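Local structure of putative hexose oxidase (Nonomuraea sp. ATCC 39727, 5AWV) at residues G49-F54 with P362-K367; E94-N99 with H516-I521; I393-V398 with N427-W432. The protein probably oxidises, with covalently bound FAD, the acylated aminosugar of glycopeptide antibiotics, and binds teicoplanin. One frame throughout, in Å; residues are numbered along the deposited sequence.

How the interactions relate
Interactions 1 and 3 share the seven-stranded antiparallel sheet: strand 424-432, which pairs with strand 395-402 in interaction 3, also borders strand 363-371, the outermost strand that interaction 1 packs against a loop. Their centres lie about 11 Å apart, and both touch the aminosugar. Interaction 2, about 14 Å from the centre of interaction 1, meets it where Phe54 packs on the 94-99 loop. Its centre is about 22 Å from the centre of interaction 3. Along the chain, interactions 1 and 2 cross, and interaction 3 is nested within the loop closed by interaction 2. Interaction 3 builds the sheet, interaction 1 joins it to the flavin side, and interaction 2 lines the adenosine half of FAD.

Interaction 1 of 3, residues G49-F54 with P362-K367; sequences GANSRF and PASKTK. With N1L (2-amino-2-deoxy-beta-D-glucopyranuronic acid), chain B.
The carboxamide of Asn51 lies against the backbone of Ser364 and uses both ends of its flat group there. Asn51 ND2 donates to Ser364 O at 2.9 Å in a nearly straight bond (174° at the hydrogen), the acceptor lying in the amide plane although the donor stands above the plane of the carbonyl. At the other end, Asn51 OD1 takes a weak bond from Ser364 N at 3.3 Å. The same carbonyl of Ser364 has a second donor, Arg53 NH1 at 3.1 Å, so two side chains grip one backbone oxygen.

What holds the amide in place is its own loop. Asn51 OD1 also accepts from Arg53 N at 3.0 Å, an Asx turn within the type I beta turn Asn51-Phe54, and with CG anti to the backbone N (chi1 -173°) the amide reaches across to the strand. Phe54 CE1, at the rim of its ring, sits over the centre of one face of the Arg53 guanidinium, while the Lys365 chain runs obliquely past the group. The two positive ends come close, Arg53 NH2 and Lys365 NZ being 4.1 Å apart, but Lys365 NZ has a salt bridge to Asp475, which would offset the repulsion. Ser52 OG is bonded to Gly361 O, just before the strand.

The loop between helix 42-46 and strand 60-63 thus docks on the outermost strand, 363-371, whose other edge pairs with strand 424-432. Helix 438-452 packs on Lys365, and Thr366 touches the bound aminosugar.

Interaction 2 of 3, residues E94-N99 with H516-I521; sequences EDFVDN and HHALSI. With FAD (flavin-adenine dinucleotide), chain M.
Phe96 and His517 stack face to face, their centroids 3.8 Å apart and their planes only 12° from parallel. His517 ND1 sits over the centre of the Phe96 ring, 3.4 Å above its plane. The opposite face of the imidazole is backed by Ser520 CB, at 3.9 Å from the ring plane, so the histidine is sandwiched between a phenyl ring and its own loop. At the edge of the Phe96 ring, in its plane, lies Leu519 CD1, 4.0 Å from Phe96 CZ. The ribose 3'-hydroxyl of the FAD adenosine also lies near that plane, with FAD O3B 3.4 Å from Phe96 CB.

The turn of the imidazole follows from its torsion and its far end. His517 CG stands between the backbone N and the carbonyl carbon (chi1 55°), which swings the ring over Phe96, and His517 NE2 is bonded to Gly218 O, which should limit its rotation. The histidine loop is closed by a backbone bond from Ser520 N to His517 O and by His517 N donating to Ser520 OG at 3.1 Å.

Beside the stack, a water links the two loops by donating to Asp95 OD1 at 2.9 Å and accepting from Ala518 N at 3.0 Å. Ala518 and Leu519 add apolar contacts at the phenyl ring, Pro474 packs on Phe96 from outside the two loops, and Val97 turns its CG2 branch to the ribose.

The contact forms part of the FAD pocket at the adenosine ribose. That pocket belongs to a PCMH-type FAD domain, here completed by the berberine-like C-terminal region, and its FAD is held covalently by His91 and Cys151.

Interaction 3 of 3, residues I393-V398 with N427-W432; sequences IDYGAV and NYITGW. With T55 (8-methylnonanoic acid), chain Z; N1L (2-amino-2-deoxy-beta-D-glucopyranuronic acid), chain B.
Ala397 and Ile429 form a hydrogen-bonded pair of this antiparallel ladder, with Ala397 N to Ile429 O and Ile429 N to Ala397 O both at 2.9 Å. At the next hydrogen-bonded pair, two residues along, Tyr395 O accepts twice. The hydroxyl Thr430 OG1 donates at 2.9 Å from within the carbonyl plane, whereas Gly431 N, at 3.1 Å, stands well above it. Placing OG1 anti to the backbone N (chi1 -174°) is what brings the threonine hydroxyl over to the neighbouring strand. The return bond from Tyr395 N to Gly431 O is weak, at 3.4 Å.

Packing divides between the two faces of the sheet. On one, Ile429 CG2 meets the edge of the Tyr395 ring, 4.0 Å from Tyr395 CE2, and Tyr395 OH is bonded to Trp399 NE1. On the other, Val398 and Tyr428 run alongside each other in the same direction, with Val398 CG2 3.9 Å from Tyr428 CD2; helix 438-452 packs on Tyr428 and Thr430.

The face of Tyr395 and Ile429 carries the ligand. The acyl chain passes over Gly431, where T55 CAH comes 3.8 Å from Gly431 CA, and beside Tyr395, while Ile429 and Asn427 approach the attached aminosugar. Two inner strands of the antiparallel sheet thus form a wall of the substrate pocket, with backbone and side chains lining the lipid and the sugar.

Interaction 1 of 3, residues G49-F54 with P362-K367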
loop_
_atom_site.group_PDB
_atom_site.type_symbol
_atom_site.label_atom_id
_atom_site.label_comp_id
_atom_site.label_asym_id
_atom_site.label_seq_id
_atom_site.Cartn_x
_atom_site.Cartn_y
_atom_site.Cartn_z
ATOM N N GLY A 49 -5.969 2.435 12.131
ATOM C CA GLY A 49 -4.676 2.767 11.547
ATOM C C GLY A 49 -3.561 1.901 12.098
ATOM O O GLY A 49 -3.556 1.559 13.291
ATOM N N ALA A 50 -2.599 1.563 11.224
ATOM C CA ALA A 50 -1.413 0.809 11.578
ATOM C C ALA A 50 -0.405 1.522 12.474
ATOM O O ALA A 50 0.198 0.895 13.376
ATOM C CB ALA A 50 -0.702 0.334 10.338
ATOM N N ASN A 51 -0.183 2.800 12.242
ATOM C CA ASN A 51 0.835 3.478 12.935
ATOM C C ASN A 51 0.249 4.216 14.135
ATOM O O ASN A 51 -0.423 5.227 13.987
ATOM C CB ASN A 51 1.607 4.397 11.977
ATOM C CG ASN A 51 2.846 5.048 12.619
ATOM O OD1 ASN A 51 2.964 5.174 13.843
ATOM N ND2 ASN A 51 3.808 5.408 11.787
ATOM N N SER A 52 0.547 3.712 15.336
ATOM C CA SER A 52 0.025 4.303 16.575
ATOM C C SER A 52 0.587 5.657 16.978
ATOM O O SER A 52 0.108 6.220 17.869
ATOM C CB SER A 52 0.139 3.271 17.745
ATOM O OG SER A 52 1.509 3.000 17.902
ATOM N N ARG A 53 1.469 6.262 16.225
ATOM C CA ARG A 53 1.797 7.665 16.370
ATOM C C ARG A 53 0.642 8.631 16.101
ATOM O O ARG A 53 0.630 9.711 16.640
ATOM C CB ARG A 53 2.980 7.938 15.489
ATOM C CG ARG A 53 3.561 9.330 15.512
ATOM C CD ARG A 53 4.902 9.280 14.822
ATOM N NE ARG A 53 5.148 10.456 14.050
ATOM C CZ ARG A 53 5.468 10.457 12.749
ATOM N NH1 ARG A 53 5.654 9.305 11.976
ATOM N NH2 ARG A 53 5.638 11.655 12.210
ATOM N N PHE A 54 -0.324 8.251 15.280
ATOM C CA PHE A 54 -1.382 9.156 14.843
ATOM C C PHE A 54 -2.762 8.836 15.430
ATOM O O PHE A 54 -3.223 7.680 15.403
ATOM C CB PHE A 54 -1.488 9.086 13.323
ATOM C CG PHE A 54 -0.162 9.097 12.600
ATOM C CD1 PHE A 54 0.719 10.130 12.806
ATOM C CD2 PHE A 54 0.145 8.126 11.686
ATOM C CE1 PHE A 54 1.927 10.196 12.107
ATOM C CE2 PHE A 54 1.369 8.144 11.031
ATOM C CZ PHE A 54 2.255 9.184 11.241
ATOM N N PRO A 362 3.314 -0.589 16.746
ATOM C CA PRO A 362 4.011 0.434 17.519
ATOM C C PRO A 362 4.235 1.702 16.685
ATOM O O PRO A 362 3.967 1.750 15.479
ATOM C CB PRO A 362 5.345 -0.248 17.855
ATOM C CG PRO A 362 5.605 -1.051 16.614
ATOM C CD PRO A 362 4.261 -1.483 16.055
ATOM N N ALA A 363 4.643 2.743 17.348
ATOM C CA ALA A 363 4.801 4.014 16.749
ATOM C C ALA A 363 6.120 3.981 15.897
ATOM O O ALA A 363 7.075 3.399 16.305
ATOM C CB ALA A 363 4.839 5.042 17.846
ATOM N N SER A 364 6.136 4.521 14.688
ATOM C CA SER A 364 7.324 4.498 13.867
ATOM C C SER A 364 7.388 5.702 12.953
ATOM O O SER A 364 6.391 6.386 12.726
ATOM C CB SER A 364 7.341 3.165 13.080
ATOM O OG SER A 364 6.368 3.199 12.057
ATOM N N LYS A 365 8.564 5.975 12.428
ATOM C CA LYS A 365 8.782 6.982 11.390
ATOM C C LYS A 365 9.719 6.400 10.368
ATOM O O LYS A 365 10.819 5.915 10.719
ATOM C CB LYS A 365 9.432 8.217 11.987
ATOM C CG LYS A 365 9.933 9.260 11.025
ATOM C CD LYS A 365 8.805 9.976 10.434
ATOM C CE LYS A 365 9.263 11.127 9.575
ATOM N NZ LYS A 365 8.068 11.673 8.876
ATOM N N THR A 366 9.312 6.453 9.091
ATOM C CA THR A 366 10.096 5.982 8.030
ATOM C C THR A 366 10.313 7.140 7.073
ATOM O O THR A 366 9.372 7.902 6.772
ATOM C CB THR A 366 9.385 4.835 7.274
ATOM O OG1 THR A 366 9.181 3.727 8.107
ATOM C CG2 THR A 366 10.200 4.384 6.071
ATOM N N LYS A 367 11.531 7.328 6.647
ATOM C CA LYS A 367 11.922 8.321 5.657
ATOM C C LYS A 367 12.455 7.540 4.488
ATOM O O LYS A 367 12.892 6.388 4.672
ATOM C CB LYS A 367 12.932 9.313 6.221
ATOM C CG LYS A 367 12.450 9.964 7.494
ATOM C CD LYS A 367 13.392 10.875 8.222
ATOM C CE LYS A 367 13.838 12.024 7.379
ATOM N NZ LYS A 367 12.776 13.055 7.171
HETATM C C1 N1L B . 7.269 -2.501 6.896
HETATM C C2 N1L B . 8.056 -1.265 7.573
HETATM C C3 N1L B . 7.883 0.054 6.796
HETATM C C4 N1L B . 8.322 -0.203 5.370
HETATM C C5 N1L B . 7.345 -1.217 4.715
HETATM C C6 N1L B . 7.628 -1.443 3.207
HETATM N N2 N1L B . 7.674 -1.020 8.962
HETATM O O3 N1L B . 8.759 1.144 7.358
HETATM O O4 N1L B . 8.416 1.089 4.581
HETATM O O5 N1L B . 7.486 -2.530 5.389
HETATM O O6B N1L B . 8.561 -2.480 2.923
HETATM O O6A N1L B . 8.224 -0.342 2.647
HETATM O O HOH W 1 6.297 13.319 10.461
#

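Interaction 2 of 3, residues E94-N99 with H516-I521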
loop_
_atom_site.group_PDB
_atom_site.type_symbol
_atom_site.label_atom_id
_atom_site.label_comp_id
_atom_site.label_asym_id
_atom_site.label_seq_id
_atom_site.Cartn_x
_atom_site.Cartn_y
_atom_site.Cartn_z
ATOM N N GLU A 94 1.864 8.406 7.281
ATOM C CA GLU A 94 1.657 9.774 7.772
ATOM C C GLU A 94 0.257 9.937 8.360
ATOM O O GLU A 94 -0.558 9.039 8.339
ATOM C CB GLU A 94 1.908 10.828 6.658
ATOM C CG GLU A 94 3.341 11.275 6.572
ATOM C CD GLU A 94 3.791 12.069 7.796
ATOM O OE1 GLU A 94 2.944 12.316 8.686
ATOM O OE2 GLU A 94 4.964 12.441 7.836
ATOM N N ASP A 95 0.004 11.113 8.921
ATOM C CA ASP A 95 -1.284 11.467 9.573
ATOM C C ASP A 95 -2.377 11.921 8.604
ATOM O O ASP A 95 -3.223 12.736 8.980
ATOM C CB ASP A 95 -1.075 12.596 10.592
ATOM C CG ASP A 95 -0.779 13.937 9.923
ATOM O OD1 ASP A 95 -0.501 14.010 8.656
ATOM O OD2 ASP A 95 -0.822 14.919 10.698
ATOM N N PHE A 96 -2.437 11.352 7.415
ATOM C CA PHE A 96 -3.371 11.839 6.415
ATOM C C PHE A 96 -4.812 11.510 6.803
ATOM O O PHE A 96 -5.739 12.232 6.422
ATOM C CB PHE A 96 -3.103 11.254 5.044
ATOM C CG PHE A 96 -1.749 11.561 4.457
ATOM C CD1 PHE A 96 -0.879 12.533 4.979
ATOM C CD2 PHE A 96 -1.360 10.899 3.299
ATOM C CE1 PHE A 96 0.324 12.802 4.353
ATOM C CE2 PHE A 96 -0.134 11.174 2.692
ATOM C CZ PHE A 96 0.731 12.114 3.226
ATOM N N VAL A 97 -5.019 10.433 7.551
ATOM C CA VAL A 97 -6.339 10.040 7.975
ATOM C C VAL A 97 -6.547 10.354 9.443
ATOM O O VAL A 97 -7.644 10.840 9.780
ATOM C CB VAL A 97 -6.578 8.533 7.727
ATOM C CG1 VAL A 97 -7.960 8.075 8.159
ATOM C CG2 VAL A 97 -6.332 8.234 6.233
ATOM N N ASP A 98 -5.571 10.022 10.298
ATOM C CA ASP A 98 -5.717 10.124 11.730
ATOM C C ASP A 98 -4.974 11.398 12.187
ATOM O O ASP A 98 -3.749 11.425 12.319
ATOM C CB ASP A 98 -5.167 8.928 12.457
ATOM C CG ASP A 98 -5.967 7.664 12.204
ATOM O OD1 ASP A 98 -7.210 7.708 12.287
ATOM O OD2 ASP A 98 -5.299 6.608 11.974
ATOM N N ASN A 99 -5.728 12.492 12.272
ATOM C CA ASN A 99 -5.187 13.794 12.775
ATOM C C ASN A 99 -6.357 14.519 13.433
ATOM O O ASN A 99 -7.503 14.229 13.114
ATOM C CB ASN A 99 -4.424 14.620 11.690
ATOM C CG ASN A 99 -5.295 15.037 10.547
ATOM O OD1 ASN A 99 -5.099 14.636 9.371
ATOM N ND2 ASN A 99 -6.311 15.785 10.851
ATOM N N HIS A 516 -7.708 16.642 0.594
ATOM C CA HIS A 516 -6.437 17.198 0.941
ATOM C C HIS A 516 -5.855 16.654 2.268
ATOM O O HIS A 516 -6.561 16.139 3.084
ATOM C CB HIS A 516 -6.499 18.786 0.944
ATOM C CG HIS A 516 -7.288 19.360 2.070
ATOM N ND1 HIS A 516 -6.719 19.718 3.261
ATOM C CD2 HIS A 516 -8.618 19.605 2.195
ATOM C CE1 HIS A 516 -7.665 20.148 4.093
ATOM N NE2 HIS A 516 -8.830 20.070 3.463
ATOM N N HIS A 517 -4.540 16.831 2.405
ATOM C CA HIS A 517 -3.728 16.408 3.537
ATOM C C HIS A 517 -2.350 16.993 3.402
ATOM O O HIS A 517 -2.094 17.709 2.442
ATOM C CB HIS A 517 -3.736 14.873 3.668
ATOM C CG HIS A 517 -3.311 14.132 2.432
ATOM N ND1 HIS A 517 -2.030 14.196 1.934
ATOM C CD2 HIS A 517 -4.003 13.319 1.598
ATOM C CE1 HIS A 517 -1.933 13.404 0.871
ATOM N NE2 HIS A 517 -3.118 12.856 0.649
ATOM N N ALA A 518 -1.417 16.696 4.332
ATOM C CA ALA A 518 -0.047 17.320 4.358
ATOM C C ALA A 518 0.868 17.406 3.081
ATOM O O ALA A 518 1.633 18.359 2.916
ATOM C CB ALA A 518 0.747 16.815 5.575
ATOM N N LEU A 519 0.719 16.463 2.185
ATOM C CA LEU A 519 1.490 16.284 0.989
ATOM C C LEU A 519 0.471 15.992 -0.166
ATOM O O LEU A 519 0.718 15.175 -1.042
ATOM C CB LEU A 519 2.392 15.050 1.156
ATOM C CG LEU A 519 3.513 15.157 2.204
ATOM C CD1 LEU A 519 4.202 13.816 2.255
ATOM C CD2 LEU A 519 4.472 16.285 1.838
ATOM N N SER A 520 -0.665 16.718 -0.173
ATOM C CA SER A 520 -1.634 16.661 -1.299
ATOM C C SER A 520 -1.297 17.657 -2.391
ATOM O O SER A 520 -0.799 18.761 -2.155
ATOM C CB SER A 520 -3.048 16.772 -0.812
ATOM O OG SER A 520 -3.247 18.054 -0.169
ATOM N N ILE A 521 -1.516 17.223 -3.609
ATOM C CA ILE A 521 -1.288 18.004 -4.806
ATOM C C ILE A 521 -2.222 19.246 -4.692
ATOM O O ILE A 521 -3.384 19.151 -4.291
ATOM C CB ILE A 521 -1.567 17.179 -6.047
ATOM C CG1 ILE A 521 -0.589 15.964 -6.120
ATOM C CG2 ILE A 521 -1.411 18.028 -7.293
ATOM C CD1 ILE A 521 -1.081 14.808 -6.944
HETATM P PA FAD M . -4.809 4.184 4.218
HETATM O O1A FAD M . -4.097 4.704 5.449
HETATM O O2A FAD M . -6.151 3.621 4.305
HETATM O O5B FAD M . -4.781 5.272 3.070
HETATM C C5B FAD M . -3.563 5.980 2.656
HETATM C C4B FAD M . -3.925 7.243 1.941
HETATM O O4B FAD M . -4.681 7.023 0.744
HETATM C C3B FAD M . -4.742 8.268 2.745
HETATM O O3B FAD M . -4.510 9.645 2.361
HETATM C C2B FAD M . -6.119 7.812 2.375
HETATM O O2B FAD M . -7.045 8.813 2.639
HETATM C C1B FAD M . -5.997 7.463 0.929
HETATM N N9A FAD M . -6.988 6.491 0.533
HETATM C C8A FAD M . -7.275 5.287 1.043
HETATM N N7A FAD M . -8.227 4.648 0.327
HETATM C C5A FAD M . -8.555 5.440 -0.685
HETATM C C6A FAD M . -9.553 5.394 -1.775
HETATM N N6A FAD M . -10.336 4.323 -1.862
HETATM N N1A FAD M . -9.575 6.450 -2.642
HETATM C C2A FAD M . -8.762 7.535 -2.482
HETATM N N3A FAD M . -7.850 7.670 -1.480
HETATM C C4A FAD M . -7.771 6.669 -0.558
HETATM N N1 FAD M . 4.189 -0.173 -0.003
HETATM C C2 FAD M . 4.779 -0.821 -1.051
HETATM O O2 FAD M . 4.675 -0.338 -2.202
HETATM N N3 FAD M . 5.445 -1.977 -0.902
HETATM C C4 FAD M . 5.463 -2.646 0.270
HETATM O O4 FAD M . 6.048 -3.745 0.387
HETATM C C4X FAD M . 4.817 -2.033 1.439
HETATM N N5 FAD M . 4.791 -2.641 2.677
HETATM C C5X FAD M . 4.107 -2.120 3.741
HETATM C C6 FAD M . 4.073 -2.847 4.950
HETATM C C7 FAD M . 3.429 -2.182 6.028
HETATM C C7M FAD M . 3.385 -2.896 7.403
HETATM C C8 FAD M . 2.735 -0.840 5.890
HETATM C C8M FAD M . 1.834 -0.299 6.974
HETATM C C9 FAD M . 2.759 -0.211 4.626
HETATM C C9A FAD M . 3.430 -0.776 3.581
HETATM N N10 FAD M . 3.503 -0.164 2.300
HETATM C C10 FAD M . 4.140 -0.756 1.223
HETATM C "C1'" FAD M . 2.897 1.189 2.071
HETATM C "C2'" FAD M . 1.532 1.128 1.498
HETATM O "O2'" FAD M . 1.694 0.884 0.113
HETATM C "C3'" FAD M . 0.990 2.494 1.700
HETATM O "O3'" FAD M . 1.026 2.712 3.112
HETATM C "C4'" FAD M . -0.466 2.583 1.165
HETATM O "O4'" FAD M . -0.738 3.968 0.937
HETATM C "C5'" FAD M . -1.402 2.058 2.224
HETATM O "O5'" FAD M . -2.750 2.005 1.716
HETATM P P FAD M . -3.930 1.762 2.723
HETATM O O1P FAD M . -5.181 1.654 1.999
HETATM O O2P FAD M . -3.665 0.632 3.679
HETATM O O3P FAD M . -3.766 3.067 3.638
HETATM O O HOH W 2 -2.297 15.567 6.920
#

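Interaction 3 of 3, residues I393-V398 with N427-W432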
loop_
_atom_site.group_PDB
_atom_site.type_symbol
_atom_site.label_atom_id
_atom_site.label_comp_id
_atom_site.label_asym_id
_atom_site.label_seq_id
_atom_site.Cartn_x
_atom_site.Cartn_y
_atom_site.Cartn_z
ATOM N N ILE A 393 17.738 4.177 21.328
ATOM C CA ILE A 393 16.872 3.924 20.179
ATOM C C ILE A 393 16.409 2.520 20.249
ATOM O O ILE A 393 17.242 1.603 20.224
ATOM C CB ILE A 393 17.611 4.159 18.851
ATOM C CG1 ILE A 393 18.242 5.530 18.870
ATOM C CG2 ILE A 393 16.654 3.875 17.670
ATOM C CD1 ILE A 393 17.206 6.642 19.136
ATOM N N ASP A 394 15.096 2.320 20.391
ATOM C CA ASP A 394 14.516 1.004 20.433
ATOM C C ASP A 394 14.737 0.172 19.173
ATOM O O ASP A 394 15.141 -0.998 19.246
ATOM C CB ASP A 394 12.999 1.062 20.708
ATOM C CG ASP A 394 12.641 1.591 22.120
ATOM O OD1 ASP A 394 13.546 1.723 22.951
ATOM O OD2 ASP A 394 11.452 1.900 22.359
ATOM N N TYR A 395 14.396 0.741 18.009
ATOM C CA TYR A 395 14.711 0.108 16.704
ATOM C C TYR A 395 15.053 1.176 15.751
ATOM O O TYR A 395 14.401 2.212 15.744
ATOM C CB TYR A 395 13.530 -0.674 16.127
ATOM C CG TYR A 395 13.827 -1.288 14.755
ATOM C CD1 TYR A 395 14.708 -2.362 14.634
ATOM C CD2 TYR A 395 13.183 -0.833 13.589
ATOM C CE1 TYR A 395 15.017 -2.931 13.404
ATOM C CE2 TYR A 395 13.440 -1.413 12.348
ATOM C CZ TYR A 395 14.365 -2.423 12.240
ATOM O OH TYR A 395 14.619 -3.003 11.038
ATOM N N GLY A 396 16.174 0.983 15.057
ATOM C CA GLY A 396 16.593 1.866 14.038
ATOM C C GLY A 396 17.199 1.012 12.947
ATOM O O GLY A 396 17.899 0.000 13.243
ATOM N N ALA A 397 16.926 1.377 11.676
ATOM C CA ALA A 397 17.422 0.576 10.569
ATOM C C ALA A 397 17.508 1.357 9.252
ATOM O O ALA A 397 16.807 2.413 9.062
ATOM C CB ALA A 397 16.588 -0.678 10.412
ATOM N N VAL A 398 18.401 0.888 8.377
ATOM C CA VAL A 398 18.401 1.256 6.945
ATOM C C VAL A 398 18.120 -0.002 6.162
ATOM O O VAL A 398 18.848 -1.016 6.327
ATOM C CB VAL A 398 19.732 1.831 6.515
ATOM C CG1 VAL A 398 19.727 2.137 4.996
ATOM C CG2 VAL A 398 19.998 3.069 7.332
ATOM N N ASN A 427 14.997 2.807 2.683
ATOM C CA ASN A 427 14.248 3.280 3.781
ATOM C C ASN A 427 15.103 3.475 5.034
ATOM O O ASN A 427 16.041 2.708 5.310
ATOM C CB ASN A 427 13.075 2.341 4.110
ATOM C CG ASN A 427 11.935 2.451 3.088
ATOM O OD1 ASN A 427 11.958 3.303 2.221
ATOM N ND2 ASN A 427 10.974 1.583 3.189
ATOM N N TYR A 428 14.764 4.511 5.744
ATOM C CA TYR A 428 15.390 4.956 7.006
ATOM C C TYR A 428 14.327 4.955 8.058
ATOM O O TYR A 428 13.413 5.795 8.059
ATOM C CB TYR A 428 16.065 6.329 6.780
ATOM C CG TYR A 428 17.005 6.424 5.573
ATOM C CD1 TYR A 428 16.519 6.759 4.327
ATOM C CD2 TYR A 428 18.385 6.175 5.668
ATOM C CE1 TYR A 428 17.323 6.894 3.239
ATOM C CE2 TYR A 428 19.199 6.296 4.563
ATOM C CZ TYR A 428 18.666 6.653 3.350
ATOM O OH TYR A 428 19.469 6.731 2.250
ATOM N N ILE A 429 14.418 3.994 8.989
ATOM C CA ILE A 429 13.339 3.559 9.853
ATOM C C ILE A 429 13.674 3.675 11.321
ATOM O O ILE A 429 14.777 3.364 11.708
ATOM C CB ILE A 429 12.990 2.096 9.606
ATOM C CG1 ILE A 429 12.627 1.878 8.135
ATOM C CG2 ILE A 429 11.762 1.621 10.412
ATOM C CD1 ILE A 429 12.766 0.451 7.715
ATOM N N THR A 430 12.757 4.206 12.112
ATOM C CA THR A 430 12.872 4.024 13.580
ATOM C C THR A 430 11.496 3.798 14.142
ATOM O O THR A 430 10.490 4.270 13.611
ATOM C CB THR A 430 13.596 5.274 14.218
ATOM O OG1 THR A 430 13.833 5.050 15.632
ATOM C CG2 THR A 430 12.749 6.552 14.088
ATOM N N GLY A 431 11.430 3.043 15.233
ATOM C CA GLY A 431 10.192 2.708 15.928
ATOM C C GLY A 431 10.434 2.772 17.459
ATOM O O GLY A 431 11.568 2.574 17.927
ATOM N N TRP A 432 9.397 3.120 18.205
ATOM C CA TRP A 432 9.559 3.274 19.658
ATOM C C TRP A 432 8.346 2.729 20.385
ATOM O O TRP A 432 7.213 2.806 19.884
ATOM C CB TRP A 432 9.889 4.726 19.986
ATOM C CG TRP A 432 8.882 5.683 19.533
ATOM C CD1 TRP A 432 7.798 6.135 20.247
ATOM C CD2 TRP A 432 8.798 6.300 18.247
ATOM N NE1 TRP A 432 7.055 6.974 19.472
ATOM C CE2 TRP A 432 7.649 7.100 18.245
ATOM C CE3 TRP A 432 9.569 6.234 17.082
ATOM C CZ2 TRP A 432 7.300 7.870 17.162
ATOM C CZ3 TRP A 432 9.178 6.931 16.010
ATOM C CH2 TRP A 432 8.055 7.747 16.036
HETATM C CAD T55 Z . 10.980 -0.311 18.524
HETATM C CAE T55 Z . 9.725 -1.144 18.558
HETATM C CAG T55 Z . 9.577 -1.944 17.263
HETATM C CAH T55 Z . 9.321 -0.994 16.088
HETATM C CAI T55 Z . 9.384 -1.735 14.758
HETATM C CAJ T55 Z . 9.104 -0.780 13.594
HETATM C CAK T55 Z . 8.711 -1.609 12.393
HETATM C CAL T55 Z . 8.199 -0.744 11.229
HETATM C CAF T55 Z . 9.813 -2.073 19.749
HETATM C C T55 Z . 7.960 -1.665 10.023
HETATM O O T55 Z . 8.120 -2.904 10.080
HETATM C C1 N1L B . 7.269 -2.501 6.896
HETATM C C2 N1L B . 8.056 -1.265 7.573
HETATM C C3 N1L B . 7.883 0.054 6.796
HETATM C C4 N1L B . 8.322 -0.203 5.370
HETATM C C5 N1L B . 7.345 -1.217 4.715
HETATM C C6 N1L B . 7.628 -1.443 3.207
HETATM N N2 N1L B . 7.674 -1.020 8.962
HETATM O O3 N1L B . 8.759 1.144 7.358
HETATM O O4 N1L B . 8.416 1.089 4.581
HETATM O O5 N1L B . 7.486 -2.530 5.389
HETATM O O6B N1L B . 8.561 -2.480 2.923
HETATM O O6A N1L B . 8.224 -0.342 2.647
#